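Local coordinates for histidine phosphotransfer protein (Medicago truncatula, PDB 4G78) that probably relays phosphoryl groups between cytokinin sensor histidine kinases and response regulators, acting as a phosphotransfer intermediate in plant hormone signalling, at residues Q121-Y124 and S125-K128. Sequence-based numbering, arbitrary orientation. Where two conformers were deposited one is given.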
loop_
_atom_site.group_PDB
_atom_site.type_symbol
_atom_site.label_atom_id
_atom_site.label_comp_id
_atom_site.label_asym_id
_atom_site.label_seq_id
_atom_site.Cartn_x
_atom_site.Cartn_y
_atom_site.Cartn_z
ATOM N N GLN A 121 5.048 9.015 -1.717
ATOM C CA GLN A 121 5.910 8.154 -2.494
ATOM C C GLN A 121 6.756 7.251 -1.595
ATOM O O GLN A 121 6.923 6.056 -1.884
ATOM C CB GLN A 121 6.773 9.116 -3.321
ATOM C CG GLN A 121 6.475 9.534 -4.662
ATOM C CD GLN A 121 7.109 10.787 -5.219
ATOM O OE1 GLN A 121 6.630 11.353 -6.191
ATOM N NE2 GLN A 121 8.190 11.251 -4.588
ATOM N N GLN A 122 7.276 7.831 -0.511
ATOM C CA GLN A 122 8.111 7.096 0.473
ATOM C C GLN A 122 7.288 5.931 1.081
ATOM O O GLN A 122 7.751 4.803 1.169
ATOM C CB GLN A 122 8.623 7.986 1.603
ATOM C CG GLN A 122 9.471 7.313 2.705
ATOM C CD GLN A 122 10.556 8.147 3.363
ATOM O OE1 GLN A 122 11.496 7.453 3.741
ATOM N NE2 GLN A 122 10.270 9.424 3.405
ATOM N N GLU A 123 6.132 6.280 1.553
ATOM C CA GLU A 123 5.273 5.312 2.209
ATOM C C GLU A 123 4.824 4.230 1.257
ATOM O O GLU A 123 4.751 3.040 1.637
ATOM C CB GLU A 123 4.111 5.997 2.886
ATOM C CG GLU A 123 4.539 6.769 4.121
ATOM C CD GLU A 123 5.034 5.923 5.250
ATOM O OE1 GLU A 123 4.608 4.768 5.366
ATOM O OE2 GLU A 123 5.916 6.384 6.018
ATOM N N TYR A 124 4.523 4.577 0.009
ATOM C CA TYR A 124 4.122 3.590 -0.978
ATOM C C TYR A 124 5.262 2.616 -1.224
ATOM O O TYR A 124 5.063 1.394 -1.253
ATOM C CB TYR A 124 3.672 4.276 -2.271
ATOM C CG TYR A 124 3.363 3.249 -3.312
ATOM C CD1 TYR A 124 2.197 2.491 -3.262
ATOM C CD2 TYR A 124 4.265 2.987 -4.301
ATOM C CE1 TYR A 124 1.954 1.473 -4.188
ATOM C CE2 TYR A 124 4.054 1.936 -5.207
ATOM C CZ TYR A 124 2.877 1.207 -5.154
ATOM O OH TYR A 124 2.599 0.179 -6.029
ATOM N N SER A 125 6.469 3.128 -1.414
ATOM C CA SER A 125 7.593 2.250 -1.662
ATOM C C SER A 125 7.872 1.336 -0.470
ATOM O O SER A 125 8.142 0.130 -0.678
ATOM C CB SER A 125 8.816 3.094 -2.026
ATOM O OG SER A 125 9.944 2.257 -2.171
ATOM N N LEU A 126 7.787 1.853 0.728
ATOM C CA LEU A 126 7.997 1.019 1.935
ATOM C C LEU A 126 6.987 -0.081 1.965
ATOM O O LEU A 126 7.291 -1.255 2.270
ATOM C CB LEU A 126 7.909 1.871 3.205
ATOM C CG LEU A 126 9.081 2.802 3.467
ATOM C CD1 LEU A 126 8.742 3.799 4.525
ATOM C CD2 LEU A 126 10.325 1.920 3.884
ATOM N N LEU A 127 5.719 0.268 1.707
ATOM C CA LEU A 127 4.656 -0.741 1.738
ATOM C C LEU A 127 4.904 -1.812 0.691
ATOM O O LEU A 127 4.816 -3.012 0.962
ATOM C CB LEU A 127 3.327 -0.062 1.517
ATOM C CG LEU A 127 2.168 -1.043 1.378
ATOM C CD1 LEU A 127 1.852 -1.739 2.691
ATOM C CD2 LEU A 127 1.015 -0.366 0.806
ATOM N N LYS A 128 5.147 -1.372 -0.553
ATOM C CA LYS A 128 5.281 -2.331 -1.658
ATOM C C LYS A 128 6.451 -3.259 -1.396
ATOM O O LYS A 128 6.353 -4.481 -1.580
ATOM C CB LYS A 128 5.436 -1.587 -2.975
ATOM C CG LYS A 128 5.566 -2.527 -4.145
ATOM C CD LYS A 128 5.570 -1.864 -5.472
ATOM C CE LYS A 128 5.534 -2.794 -6.639
ATOM N NZ LYS A 128 5.828 -2.132 -7.916
#
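Tyr124 and Lys128, one helical turn apart, illustrate how neighbours four residues apart on an alpha helix can share a partner on another helix. The backbone supplies the frame through four successive i to i+4 hydrogen bonds, from Ser125 N to Gln121 O through to Lys128 N on Tyr124 O. The last is 2.9 Å long and the straightest, with an N-H...O angle of 168°.

On this frame, chi1 of 176° swings the Tyr124 ring beside its own carbonyl carbon, toward the following turn, where the extended Lys128 chain crosses the phenol at a slant and brings CD to 3.6 Å from Tyr124 OH. Nearer the backbone, Lys128 CB sits 4.3 Å above the plane of the Tyr124 ring, offset toward its rim. Both polar ends reach Glu55 OE2, Tyr124 OH by a hydrogen bond and Lys128 NZ by a salt bridge. The two groups thus converge on one carboxylate oxygen, whose negative charge they probably help to stabilise. A phenylalanine in place of Tyr124 would probably keep much of the ring packing but leave Glu55 without its hydroxyl partner, with Lys128 alone of this pair to hold the carboxylate.

A second set of side-chain contacts centres on Leu126. It runs alongside Gln122 and points the same way, with CD1 4.0 Å from Gln122 CG. The same methyl lies 4.1 Å from Glu123 OE2; the Glu123 chain is bent at chi2, and its OE1 forms a salt bridge with Arg93 NE.

These turns lie midway along helix 110-145, within the helical bundle of the HPt domain. Tyr124 packs on Phe51, Ser54 and Leu58 of helix 41-66, whereas Glu123 and Leu127 both meet Val94 of helix 92-99, so this short span packs against two other helices.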